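Local coordinates for protein Old Yellow Enzyme (Pichia, PDB 6AGZ) that probably catalyses the flavin-dependent asymmetric reduction of enone compounds, using flavin mononucleotide bound to a TIM barrel, at residues Tyr53-Glu58 with Ser348-Pro353; Gln196-Thr201 with Ile259-Tyr264; Asp207-Ser212 with Arg216-Leu221; Asp358-Thr363 with Gly383-Pro388. All blocks are in the same frame, centred on the assembly; numbering follows the deposited sequence.

In the fold
Comparing the four contacts shows how chemistry tends to follow place in a TIM barrel. Contacts 1 and 4 lie on one side of the chain's centre, contacts 2 and 3 on the opposite side. Contacts 1 and 2 are buried and pack the end of one helix against a loop (contact 1) or against another helix (contact 2), without direct hydrogen bonds between their segments; contact 3 is partly buried and uses carbonyl acceptors; contact 4 is a surface contact of loops, built on an aromatic face. Contact 1 lies at the start of helix 352-358 and contact 4 in the loops after it; they touch where Asp-351 OD2 meets Tyr-385 N. Contacts 2 and 3 meet through Gln-261 and Arg-216.

Contact 1 (Tyr53-Glu58 with Ser348-Pro353); sequences YSQRAE and SNPDLP
Gln-55 and Pro-350 lie side by side and point the same way, the first meeting along helix 47-57. Gln-55 CB comes within 3.9 Å of Pro-350 CB, and its OE1 rests 3.6 Å from the same carbon, while its NE2 turns back to Ser-51 OG within the helix. One residue on, the Arg-56 chain runs extended from CG to NE (chi3 179°) and lays one face of the guanidinium over the proline, with Pro-350 CA 3.9 Å above the plane and over its centre. NH1 also reaches to 3.9 Å from Pro-350 CB. Carbonyls outside the contact help to fix the group's rotation: NH1 donates to Tyr-52 O and NE to Phe-346 O. With an alanine here, Tyr-52 O and Phe-346 O would probably each lose this donor, and one side of Pro-350 would be uncovered. At Glu-58, just past the helix, a water lies 2.6 Å from Glu-58 O and 3.0 Å from Pro-350 O and can bridge the two. In the barrel, helix 47-57 follows strand 29-31 and the 348-353 segment follows strand 338-341, so the contact joins the first and last strands' neighbourhoods where the barrel closes. The chemistry implies division of labour: the arginine spends N-H groups on backbone carbonyls and its flat face on proline, and the oxygens of Glu-58 and Pro-350 can be bridged by a water.

Contact 2 (Gln196-Thr201 with Ile259-Tyr264); sequences QFIQTT and IAQFGY
Ile-198 meets Gln-261 and Phe-262 where the short helix 193-198, after strand 183-187 of the TIM barrel, meets helix 258-274, which follows strand 236-240. The isoleucine touches mainly through its gamma methyl. CG2 stands anti to the backbone N, with CG1 on the other branch at chi1 -62°, and this methyl enters the angle between the two partners, 3.5 Å from Gln-261 CG and 3.6 Å from Phe-262 CZ. Its approach to the ring is oblique, and the two side chains cross at about a right angle. CD1, at the end of the other branch, reaches only 4.2 Å from Phe-262 CE1. Gln-261 leaves its helix with CG anti to the backbone N (chi1 -179°), then bends at chi2, which turns the amide aside to Arg-216 NE through OE1 and to Ile-213 O through NE2. Its aliphatic part is thus left to pack on the isoleucine. Gln-199 points its CB away from helix 258-274, yet its chain folds back so that the amide comes near. A leucine in place of Phe-262 would probably open a gap beside the Ile-198 methyl and leave the Gln-199 amide without its aromatic neighbour. On the same helix, Ile-259 and Ala-260 pack on Ile-259 and Gly-263 of the second subunit, so it also serves the dimer interface. Gln-199 NE2, bonded to Asp-195 OD1, lies in the plane of the Phe-262 ring at its edge, 3.5 Å from CZ.

Contact 3 (Asp207-Ser212 with Arg216-Leu221); sequences DKYGGS and RARLLL
Arg-218 NE donates to Lys-208 O across 2.7 Å, with an N-H...O angle of 150°, and the acceptor lies close to the plane of the guanidinium. A bend at chi3 (-46°) in an otherwise extended chain brings NE to this carbonyl, and NH2 goes on to Asn-215 OD1. The turn that presents the carbonyl is pinned from within: Asp-207 OD1 takes the N-H of Tyr-209 at 3.1 Å, an Asx turn, and Gly-210 N binds Asp-207 O. Ser-212 N-caps helix 213-216, its OG accepting from Asn-215 N, and its O receives Arg-216 N at 2.8 Å. That same oxygen sits 3.3 Å above the Arg-216 guanidinium, over its centre, while NE donates to Gln-261 OE1 rather than to it. At the guanidinium's edge, NH2 donates to a water 3.3 Å away, which also accepts from Gly-211 N. Beside Arg-218, Tyr-209 sets CE1 3.9 Å from its CG, meets Leu-219 N at the ring edge, and sends its OH to Glu-222 OE1. The loop before helix 213-216 is thus tied to what follows by one side-chain N-H of Arg-218 and the backbone N-H of Arg-216, both given to loop carbonyls, and neither arginine relies on a carboxylate within the contact.

Contact 4 (Asp358-Thr363 with Gly383-Pro388); sequences DGLPLT and GKYGEP
Leu-360 rises from its loop toward Tyr-385 and lies across one face of the ring. Its CB begins the contact, 4.0 Å from both CE1 and CD1 of the tyrosine. At CG the chain forks, and the two methyls spread over different parts of the aromatic group. CD1 stands 4.2 Å from the ring centroid, only 14° off the ring normal, a CH-pi contact over the face; CD2 reaches toward the far end, 4.1 Å from CZ and 4.2 Å from the phenolic OH. With chi1 at 165°, CG opposite the backbone N, the tyrosine ring swings out from its turn to meet the leucine. That turn is a type II beta turn from Lys-384 to Glu-387, closed by Glu-387 N bonded to Lys-384 O, with Gly-386 taking the positive phi that such a turn requires; this loop and 358-363 both belong to the long C-terminal stretch after helix 352-358 of the barrel. Glu-387 OE1 further accepts from Lys-384 N. Pro-361 adds its CD, 4.0 Å from Tyr-385 CE1, approaching obliquely beside the leucine. At the far end of the loop, a water lies 2.8 Å from Thr-363 OG1 and 2.7 Å from Gly-383 O and can link the two.

Contact 1 (Tyr53-Glu58 with Ser348-Pro353)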
loop_
_atom_site.group_PDB
_atom_site.type_symbol
_atom_site.label_atom_id
_atom_site.label_comp_id
_atom_site.label_asym_id
_atom_site.label_seq_id
_atom_site.Cartn_x
_atom_site.Cartn_y
_atom_site.Cartn_z
ATOM N N TYR A 53 3.168 36.461 -7.967
ATOM C CA TYR A 53 2.667 35.433 -8.871
ATOM C C TYR A 53 2.788 35.847 -10.333
ATOM O O TYR A 53 2.893 34.982 -11.210
ATOM C CB TYR A 53 1.213 35.099 -8.539
ATOM C CG TYR A 53 1.041 34.352 -7.236
ATOM C CD1 TYR A 53 1.286 32.987 -7.159
ATOM C CD2 TYR A 53 0.631 35.009 -6.084
ATOM C CE1 TYR A 53 1.131 32.299 -5.970
ATOM C CE2 TYR A 53 0.473 34.330 -4.891
ATOM C CZ TYR A 53 0.723 32.976 -4.840
ATOM O OH TYR A 53 0.566 32.296 -3.653
ATOM N N SER A 54 2.772 37.153 -10.611
ATOM C CA SER A 54 2.880 37.626 -11.988
ATOM C C SER A 54 4.235 37.271 -12.586
ATOM O O SER A 54 4.317 36.790 -13.723
ATOM C CB SER A 54 2.646 39.136 -12.042
ATOM O OG SER A 54 2.857 39.639 -13.350
ATOM N N GLN A 55 5.314 37.506 -11.833
ATOM C CA GLN A 55 6.647 37.190 -12.339
ATOM C C GLN A 55 6.812 35.698 -12.594
ATOM O O GLN A 55 7.542 35.302 -13.510
ATOM C CB GLN A 55 7.711 37.678 -11.358
ATOM C CG GLN A 55 7.703 39.178 -11.125
ATOM C CD GLN A 55 8.734 39.609 -10.103
ATOM O OE1 GLN A 55 9.840 39.071 -10.057
ATOM N NE2 GLN A 55 8.374 40.578 -9.270
ATOM N N ARG A 56 6.142 34.860 -11.808
ATOM C CA ARG A 56 6.236 33.416 -11.960
ATOM C C ARG A 56 5.261 32.867 -12.989
ATOM O O ARG A 56 5.414 31.718 -13.418
ATOM C CB ARG A 56 6.024 32.743 -10.603
ATOM C CG ARG A 56 7.207 32.969 -9.684
ATOM C CD ARG A 56 6.871 32.864 -8.212
ATOM N NE ARG A 56 8.073 33.077 -7.411
ATOM C CZ ARG A 56 8.594 34.272 -7.150
ATOM N NH1 ARG A 56 8.015 35.368 -7.623
ATOM N NH2 ARG A 56 9.696 34.375 -6.419
ATOM N N ALA A 57 4.268 33.656 -13.396
ATOM C CA ALA A 57 3.421 33.292 -14.518
ATOM C C ALA A 57 3.980 33.777 -15.849
ATOM O O ALA A 57 3.546 33.297 -16.902
ATOM C CB ALA A 57 2.007 33.846 -14.310
ATOM N N GLU A 58 4.940 34.699 -15.822
ATOM C CA GLU A 58 5.558 35.195 -17.043
ATOM C C GLU A 58 6.519 34.159 -17.616
ATOM O O GLU A 58 7.303 33.545 -16.886
ATOM C CB GLU A 58 6.302 36.501 -16.759
ATOM C CG GLU A 58 6.937 37.157 -17.974
ATOM C CD GLU A 58 7.847 38.311 -17.596
ATOM O OE1 GLU A 58 8.529 38.213 -16.553
ATOM O OE2 GLU A 58 7.877 39.319 -18.335
ATOM N N SER A 348 13.039 31.935 -4.708
ATOM C CA SER A 348 14.203 32.768 -4.972
ATOM C C SER A 348 14.517 32.895 -6.456
ATOM O O SER A 348 15.456 33.613 -6.820
ATOM C CB SER A 348 15.424 32.214 -4.233
ATOM O OG SER A 348 15.727 30.896 -4.658
ATOM N N ASN A 349 13.761 32.219 -7.319
ATOM C CA ASN A 349 13.961 32.267 -8.765
ATOM C C ASN A 349 12.618 32.529 -9.428
ATOM O O ASN A 349 11.890 31.585 -9.772
ATOM C CB ASN A 349 14.586 30.972 -9.283
ATOM C CG ASN A 349 15.951 30.701 -8.681
ATOM O OD1 ASN A 349 16.068 30.155 -7.582
ATOM N ND2 ASN A 349 16.993 31.084 -9.406
ATOM N N PRO A 350 12.247 33.799 -9.618
ATOM C CA PRO A 350 10.979 34.094 -10.299
ATOM C C PRO A 350 10.949 33.624 -11.741
ATOM O O PRO A 350 9.862 33.368 -12.273
ATOM C CB PRO A 350 10.869 35.623 -10.200
ATOM C CG PRO A 350 12.271 36.095 -10.040
ATOM C CD PRO A 350 12.966 35.025 -9.233
ATOM N N ASP A 351 12.108 33.501 -12.391
ATOM C CA ASP A 351 12.205 32.978 -13.747
ATOM C C ASP A 351 12.716 31.540 -13.773
ATOM O O ASP A 351 13.437 31.153 -14.698
ATOM C CB ASP A 351 13.098 33.885 -14.594
ATOM C CG ASP A 351 14.480 34.060 -14.000
ATOM O OD1 ASP A 351 14.651 33.758 -12.799
ATOM O OD2 ASP A 351 15.395 34.499 -14.728
ATOM N N LEU A 352 12.354 30.744 -12.770
ATOM C CA LEU A 352 12.802 29.355 -12.697
ATOM C C LEU A 352 12.470 28.523 -13.933
ATOM O O LEU A 352 13.318 27.704 -14.329
ATOM C CB LEU A 352 12.217 28.693 -11.438
ATOM C CG LEU A 352 12.649 27.245 -11.175
ATOM C CD1 LEU A 352 14.120 27.198 -10.795
ATOM C CD2 LEU A 352 11.793 26.594 -10.097
ATOM N N PRO A 353 11.297 28.653 -14.573
ATOM C CA PRO A 353 11.054 27.852 -15.787
ATOM C C PRO A 353 12.102 28.043 -16.870
ATOM O O PRO A 353 12.547 27.058 -17.470
ATOM C CB PRO A 353 9.670 28.330 -16.242
ATOM C CG PRO A 353 8.998 28.743 -14.989
ATOM C CD PRO A 353 10.071 29.351 -14.135
HETATM O O HOH W 1 8.863 32.595 -15.022
#

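Contact 2 (Gln196-Thr201 with Ile259-Tyr264)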
loop_
_atom_site.group_PDB
_atom_site.type_symbol
_atom_site.label_atom_id
_atom_site.label_comp_id
_atom_site.label_asym_id
_atom_site.label_seq_id
_atom_site.Cartn_x
_atom_site.Cartn_y
_atom_site.Cartn_z
ATOM N N GLN A 196 -5.310 15.297 10.268
ATOM C CA GLN A 196 -5.637 14.924 11.641
ATOM C C GLN A 196 -6.769 13.907 11.683
ATOM O O GLN A 196 -6.747 12.974 12.495
ATOM C CB GLN A 196 -6.006 16.164 12.455
ATOM C CG GLN A 196 -4.891 17.181 12.591
ATOM C CD GLN A 196 -5.401 18.550 12.993
ATOM O OE1 GLN A 196 -6.443 18.673 13.637
ATOM N NE2 GLN A 196 -4.672 19.590 12.605
ATOM N N PHE A 197 -7.774 14.069 10.817
ATOM C CA PHE A 197 -8.820 13.056 10.735
ATOM C C PHE A 197 -8.288 11.746 10.169
ATOM O O PHE A 197 -8.774 10.671 10.537
ATOM C CB PHE A 197 -9.993 13.565 9.896
ATOM C CG PHE A 197 -11.022 14.313 10.691
ATOM C CD1 PHE A 197 -10.859 15.662 10.965
ATOM C CD2 PHE A 197 -12.145 13.666 11.178
ATOM C CE1 PHE A 197 -11.802 16.351 11.704
ATOM C CE2 PHE A 197 -13.092 14.349 11.918
ATOM C CZ PHE A 197 -12.919 15.695 12.182
ATOM N N ILE A 198 -7.286 11.813 9.288
ATOM C CA ILE A 198 -6.737 10.592 8.706
ATOM C C ILE A 198 -5.850 9.848 9.703
ATOM O O ILE A 198 -5.827 8.611 9.720
ATOM C CB ILE A 198 -5.973 10.928 7.412
ATOM C CG1 ILE A 198 -6.918 11.535 6.374
ATOM C CG2 ILE A 198 -5.295 9.695 6.842
ATOM C CD1 ILE A 198 -6.210 12.047 5.138
ATOM N N GLN A 199 -5.126 10.573 10.554
ATOM C CA GLN A 199 -4.072 9.977 11.368
ATOM C C GLN A 199 -4.636 9.313 12.620
ATOM O O GLN A 199 -5.477 9.891 13.317
ATOM C CB GLN A 199 -3.045 11.039 11.762
ATOM C CG GLN A 199 -2.315 11.670 10.588
ATOM C CD GLN A 199 -1.352 10.718 9.910
ATOM O OE1 GLN A 199 -0.915 9.730 10.502
ATOM N NE2 GLN A 199 -1.014 11.010 8.659
ATOM N N THR A 200 -4.158 8.098 12.909
ATOM C CA THR A 200 -4.525 7.428 14.153
ATOM C C THR A 200 -4.006 8.183 15.369
ATOM O O THR A 200 -4.631 8.149 16.436
ATOM C CB THR A 200 -3.989 5.995 14.166
ATOM O OG1 THR A 200 -2.575 6.007 13.931
ATOM C CG2 THR A 200 -4.670 5.155 13.095
ATOM N N THR A 201 -2.864 8.865 15.232
ATOM C CA THR A 201 -2.309 9.618 16.351
ATOM C C THR A 201 -3.230 10.752 16.782
ATOM O O THR A 201 -3.273 11.098 17.967
ATOM C CB THR A 201 -0.933 10.176 15.981
ATOM O OG1 THR A 201 -1.027 10.908 14.751
ATOM C CG2 THR A 201 0.076 9.049 15.823
ATOM N N ILE A 259 0.543 3.037 4.282
ATOM C CA ILE A 259 0.299 2.407 2.987
ATOM C C ILE A 259 -1.121 1.859 2.923
ATOM O O ILE A 259 -1.760 1.882 1.864
ATOM C CB ILE A 259 1.361 1.320 2.718
ATOM C CG1 ILE A 259 2.721 1.971 2.449
ATOM C CG2 ILE A 259 0.960 0.436 1.547
ATOM C CD1 ILE A 259 3.844 0.981 2.215
ATOM N N ALA A 260 -1.648 1.381 4.052
ATOM C CA ALA A 260 -3.018 0.880 4.093
ATOM C C ALA A 260 -4.034 2.016 4.110
ATOM O O ALA A 260 -4.990 2.017 3.329
ATOM C CB ALA A 260 -3.210 -0.020 5.315
ATOM N N GLN A 261 -3.846 2.980 5.010
ATOM C CA GLN A 261 -4.776 4.100 5.136
ATOM C C GLN A 261 -4.816 4.930 3.856
ATOM O O GLN A 261 -5.857 5.042 3.190
ATOM C CB GLN A 261 -4.356 4.956 6.334
ATOM C CG GLN A 261 -5.232 6.153 6.625
ATOM C CD GLN A 261 -6.586 5.774 7.186
ATOM O OE1 GLN A 261 -6.689 5.268 8.304
ATOM N NE2 GLN A 261 -7.634 6.035 6.419
ATOM N N PHE A 262 -3.672 5.506 3.488
ATOM C CA PHE A 262 -3.602 6.314 2.277
ATOM C C PHE A 262 -3.727 5.459 1.024
ATOM O O PHE A 262 -4.152 5.960 -0.022
ATOM C CB PHE A 262 -2.302 7.114 2.262
ATOM C CG PHE A 262 -2.193 8.100 3.389
ATOM C CD1 PHE A 262 -2.583 9.415 3.212
ATOM C CD2 PHE A 262 -1.718 7.706 4.630
ATOM C CE1 PHE A 262 -2.490 10.325 4.249
ATOM C CE2 PHE A 262 -1.624 8.611 5.670
ATOM C CZ PHE A 262 -2.011 9.922 5.479
ATOM N N GLY A 263 -3.357 4.181 1.103
ATOM C CA GLY A 263 -3.664 3.271 0.011
ATOM C C GLY A 263 -5.155 3.171 -0.239
ATOM O O GLY A 263 -5.606 3.157 -1.389
ATOM N N TYR A 264 -5.945 3.115 0.837
ATOM C CA TYR A 264 -7.396 3.120 0.692
ATOM C C TYR A 264 -7.890 4.451 0.142
ATOM O O TYR A 264 -8.793 4.478 -0.702
ATOM C CB TYR A 264 -8.066 2.812 2.030
ATOM C CG TYR A 264 -9.546 3.140 2.062
ATOM C CD1 TYR A 264 -10.487 2.253 1.554
ATOM C CD2 TYR A 264 -10.001 4.338 2.600
ATOM C CE1 TYR A 264 -11.838 2.550 1.579
ATOM C CE2 TYR A 264 -11.347 4.644 2.628
ATOM C CZ TYR A 264 -12.262 3.748 2.118
ATOM O OH TYR A 264 -13.602 4.053 2.147
#

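Contact 3 (Asp207-Ser212 with Arg216-Leu221)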
loop_
_atom_site.group_PDB
_atom_site.type_symbol
_atom_site.label_atom_id
_atom_site.label_comp_id
_atom_site.label_asym_id
_atom_site.label_seq_id
_atom_site.Cartn_x
_atom_site.Cartn_y
_atom_site.Cartn_z
ATOM N N ASP A 207 -17.267 7.704 16.506
ATOM C CA ASP A 207 -18.371 7.770 15.561
ATOM C C ASP A 207 -17.858 7.359 14.180
ATOM O O ASP A 207 -16.764 6.807 14.042
ATOM C CB ASP A 207 -19.019 9.156 15.571
ATOM C CG ASP A 207 -18.052 10.277 15.209
ATOM O OD1 ASP A 207 -16.934 10.000 14.725
ATOM O OD2 ASP A 207 -18.425 11.453 15.404
ATOM N N LYS A 208 -18.647 7.617 13.138
ATOM C CA LYS A 208 -18.275 7.167 11.801
ATOM C C LYS A 208 -17.121 7.955 11.190
ATOM O O LYS A 208 -16.748 7.671 10.047
ATOM C CB LYS A 208 -19.488 7.225 10.871
ATOM C CG LYS A 208 -19.957 8.626 10.529
ATOM C CD LYS A 208 -20.944 8.587 9.373
ATOM C CE LYS A 208 -21.483 9.968 9.042
ATOM N NZ LYS A 208 -22.382 9.926 7.854
ATOM N N TYR A 209 -16.544 8.926 11.897
ATOM C CA TYR A 209 -15.399 9.670 11.389
ATOM C C TYR A 209 -14.086 9.232 12.024
ATOM O O TYR A 209 -13.058 9.883 11.814
ATOM C CB TYR A 209 -15.614 11.172 11.588
ATOM C CG TYR A 209 -16.658 11.749 10.659
ATOM C CD1 TYR A 209 -16.357 12.022 9.330
ATOM C CD2 TYR A 209 -17.946 12.012 11.106
ATOM C CE1 TYR A 209 -17.309 12.544 8.474
ATOM C CE2 TYR A 209 -18.904 12.536 10.257
ATOM C CZ TYR A 209 -18.580 12.800 8.942
ATOM O OH TYR A 209 -19.529 13.321 8.093
ATOM N N GLY A 210 -14.097 8.143 12.795
ATOM C CA GLY A 210 -12.883 7.582 13.349
ATOM C C GLY A 210 -13.087 6.119 13.683
ATOM O O GLY A 210 -14.203 5.598 13.636
ATOM N N GLY A 211 -11.984 5.459 14.027
ATOM C CA GLY A 211 -12.021 4.075 14.450
ATOM C C GLY A 211 -11.752 3.048 13.372
ATOM O O GLY A 211 -11.711 1.852 13.682
ATOM N N SER A 212 -11.574 3.466 12.123
ATOM C CA SER A 212 -11.211 2.542 11.056
ATOM C C SER A 212 -10.594 3.342 9.921
ATOM O O SER A 212 -10.598 4.577 9.930
ATOM C CB SER A 212 -12.421 1.736 10.567
ATOM O OG SER A 212 -13.303 2.542 9.806
ATOM N N ARG A 216 -11.662 7.066 9.170
ATOM C CA ARG A 216 -10.684 8.147 9.260
ATOM C C ARG A 216 -10.565 8.911 7.948
ATOM O O ARG A 216 -10.285 10.115 7.957
ATOM C CB ARG A 216 -9.321 7.597 9.680
ATOM C CG ARG A 216 -9.219 7.260 11.157
ATOM C CD ARG A 216 -7.808 6.837 11.532
ATOM N NE ARG A 216 -7.422 5.587 10.887
ATOM C CZ ARG A 216 -7.600 4.385 11.426
ATOM N NH1 ARG A 216 -7.218 3.298 10.769
ATOM N NH2 ARG A 216 -8.159 4.272 12.622
ATOM N N ALA A 217 -10.773 8.239 6.819
ATOM C CA ALA A 217 -10.738 8.881 5.514
ATOM C C ALA A 217 -12.079 9.477 5.114
ATOM O O ALA A 217 -12.175 10.083 4.040
ATOM C CB ALA A 217 -10.290 7.879 4.445
ATOM N N ARG A 218 -13.108 9.331 5.952
ATOM C CA ARG A 218 -14.464 9.675 5.536
ATOM C C ARG A 218 -14.616 11.172 5.294
ATOM O O ARG A 218 -15.203 11.586 4.289
ATOM C CB ARG A 218 -15.474 9.196 6.578
ATOM C CG ARG A 218 -16.917 9.433 6.167
ATOM C CD ARG A 218 -17.889 8.764 7.121
ATOM N NE ARG A 218 -17.494 7.393 7.430
ATOM C CZ ARG A 218 -17.705 6.354 6.628
ATOM N NH1 ARG A 218 -18.307 6.525 5.459
ATOM N NH2 ARG A 218 -17.311 5.142 6.995
ATOM N N LEU A 219 -14.107 12.002 6.208
ATOM C CA LEU A 219 -14.282 13.446 6.065
ATOM C C LEU A 219 -13.652 13.947 4.772
ATOM O O LEU A 219 -14.268 14.718 4.026
ATOM C CB LEU A 219 -13.693 14.175 7.276
ATOM C CG LEU A 219 -14.148 15.626 7.487
ATOM C CD1 LEU A 219 -14.043 16.015 8.948
ATOM C CD2 LEU A 219 -13.358 16.609 6.640
ATOM N N LEU A 220 -12.417 13.521 4.494
ATOM C CA LEU A 220 -11.752 13.920 3.259
ATOM C C LEU A 220 -12.587 13.544 2.041
ATOM O O LEU A 220 -12.824 14.376 1.160
ATOM C CB LEU A 220 -10.365 13.283 3.173
ATOM C CG LEU A 220 -9.663 13.461 1.823
ATOM C CD1 LEU A 220 -9.365 14.930 1.555
ATOM C CD2 LEU A 220 -8.392 12.629 1.750
ATOM N N LEU A 221 -13.051 12.294 1.982
ATOM C CA LEU A 221 -13.787 11.831 0.808
ATOM C C LEU A 221 -15.123 12.550 0.661
ATOM O O LEU A 221 -15.569 12.815 -0.460
ATOM C CB LEU A 221 -13.992 10.319 0.879
ATOM C CG LEU A 221 -12.726 9.475 0.729
ATOM C CD1 LEU A 221 -13.056 7.994 0.812
ATOM C CD2 LEU A 221 -12.022 9.801 -0.580
HETATM O O HOH W 2 -9.283 6.319 14.923
#

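Contact 4 (Asp358-Thr363 with Gly383-Pro388)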
loop_
_atom_site.group_PDB
_atom_site.type_symbol
_atom_site.label_atom_id
_atom_site.label_comp_id
_atom_site.label_asym_id
_atom_site.label_seq_id
_atom_site.Cartn_x
_atom_site.Cartn_y
_atom_site.Cartn_z
ATOM N N ASP A 358 16.897 26.283 -19.911
ATOM C CA ASP A 358 18.175 26.543 -20.559
ATOM C C ASP A 358 19.369 26.063 -19.745
ATOM O O ASP A 358 20.506 26.182 -20.213
ATOM C CB ASP A 358 18.314 28.040 -20.854
ATOM C CG ASP A 358 17.105 28.603 -21.575
ATOM O OD1 ASP A 358 16.447 27.843 -22.318
ATOM O OD2 ASP A 358 16.810 29.804 -21.398
ATOM N N GLY A 359 19.146 25.530 -18.549
ATOM C CA GLY A 359 20.244 25.038 -17.736
ATOM C C GLY A 359 21.069 26.129 -17.091
ATOM O O GLY A 359 22.296 25.998 -16.991
ATOM N N LEU A 360 20.433 27.192 -16.654
ATOM C CA LEU A 360 21.162 28.319 -16.087
ATOM C C LEU A 360 21.186 28.231 -14.564
ATOM O O LEU A 360 20.215 27.772 -13.959
ATOM C CB LEU A 360 20.531 29.639 -16.523
ATOM C CG LEU A 360 20.328 29.786 -18.039
ATOM C CD1 LEU A 360 19.332 30.894 -18.379
ATOM C CD2 LEU A 360 21.654 30.020 -18.763
ATOM N N PRO A 361 22.282 28.663 -13.935
ATOM C CA PRO A 361 22.417 28.490 -12.484
ATOM C C PRO A 361 21.303 29.185 -11.714
ATOM O O PRO A 361 20.807 30.245 -12.103
ATOM C CB PRO A 361 23.784 29.113 -12.173
ATOM C CG PRO A 361 24.087 29.992 -13.344
ATOM C CD PRO A 361 23.472 29.301 -14.521
ATOM N N LEU A 362 20.917 28.565 -10.602
ATOM C CA LEU A 362 19.811 29.022 -9.778
ATOM C C LEU A 362 20.316 29.877 -8.623
ATOM O O LEU A 362 21.415 29.669 -8.102
ATOM C CB LEU A 362 19.015 27.832 -9.229
ATOM C CG LEU A 362 17.933 27.154 -10.079
ATOM C CD1 LEU A 362 18.387 26.888 -11.504
ATOM C CD2 LEU A 362 17.494 25.853 -9.419
ATOM N N THR A 363 19.496 30.840 -8.230
ATOM C CA THR A 363 19.769 31.649 -7.052
ATOM C C THR A 363 19.423 30.854 -5.798
ATOM O O THR A 363 18.320 30.304 -5.707
ATOM C CB THR A 363 18.957 32.941 -7.084
ATOM O OG1 THR A 363 19.259 33.670 -8.280
ATOM C CG2 THR A 363 19.274 33.805 -5.869
ATOM N N GLY A 383 16.060 39.020 -8.172
ATOM C CA GLY A 383 16.174 39.401 -9.561
ATOM C C GLY A 383 16.038 38.214 -10.495
ATOM O O GLY A 383 16.070 37.055 -10.086
ATOM N N LYS A 384 15.871 38.523 -11.777
ATOM C CA LYS A 384 15.908 37.493 -12.802
ATOM C C LYS A 384 17.338 36.974 -12.948
ATOM O O LYS A 384 18.260 37.405 -12.250
ATOM C CB LYS A 384 15.371 38.039 -14.123
ATOM C CG LYS A 384 13.955 38.595 -14.042
ATOM C CD LYS A 384 13.073 38.014 -15.136
ATOM C CE LYS A 384 11.836 38.868 -15.376
ATOM N NZ LYS A 384 10.772 38.626 -14.362
ATOM N N TYR A 385 17.525 36.023 -13.860
ATOM C CA TYR A 385 18.857 35.478 -14.095
ATOM C C TYR A 385 19.823 36.584 -14.502
ATOM O O TYR A 385 19.504 37.430 -15.342
ATOM C CB TYR A 385 18.816 34.396 -15.174
ATOM C CG TYR A 385 20.187 34.060 -15.716
ATOM C CD1 TYR A 385 21.087 33.314 -14.965
ATOM C CD2 TYR A 385 20.587 34.499 -16.972
ATOM C CE1 TYR A 385 22.344 33.011 -15.452
ATOM C CE2 TYR A 385 21.841 34.200 -17.468
ATOM C CZ TYR A 385 22.716 33.455 -16.704
ATOM O OH TYR A 385 23.965 33.155 -17.194
ATOM N N GLY A 386 21.009 36.577 -13.894
ATOM C CA GLY A 386 22.017 37.575 -14.170
ATOM C C GLY A 386 21.795 38.918 -13.511
ATOM O O GLY A 386 22.658 39.796 -13.629
ATOM N N GLU A 387 20.666 39.111 -12.819
ATOM C CA GLU A 387 20.365 40.345 -12.117
ATOM C C GLU A 387 20.615 40.180 -10.621
ATOM O O GLU A 387 20.442 39.087 -10.074
ATOM C CB GLU A 387 18.910 40.759 -12.355
ATOM C CG GLU A 387 18.624 41.174 -13.790
ATOM C CD GLU A 387 17.150 41.405 -14.052
ATOM O OE1 GLU A 387 16.332 41.113 -13.155
ATOM O OE2 GLU A 387 16.809 41.883 -15.154
ATOM N N PRO A 388 21.031 41.239 -9.935
ATOM C CA PRO A 388 21.421 41.102 -8.531
ATOM C C PRO A 388 20.224 41.079 -7.594
ATOM O O PRO A 388 19.134 41.565 -7.906
ATOM C CB PRO A 388 22.279 42.348 -8.289
ATOM C CG PRO A 388 21.671 43.369 -9.189
ATOM C CD PRO A 388 21.213 42.620 -10.422
HETATM O O HOH W 3 17.090 35.426 -8.208
#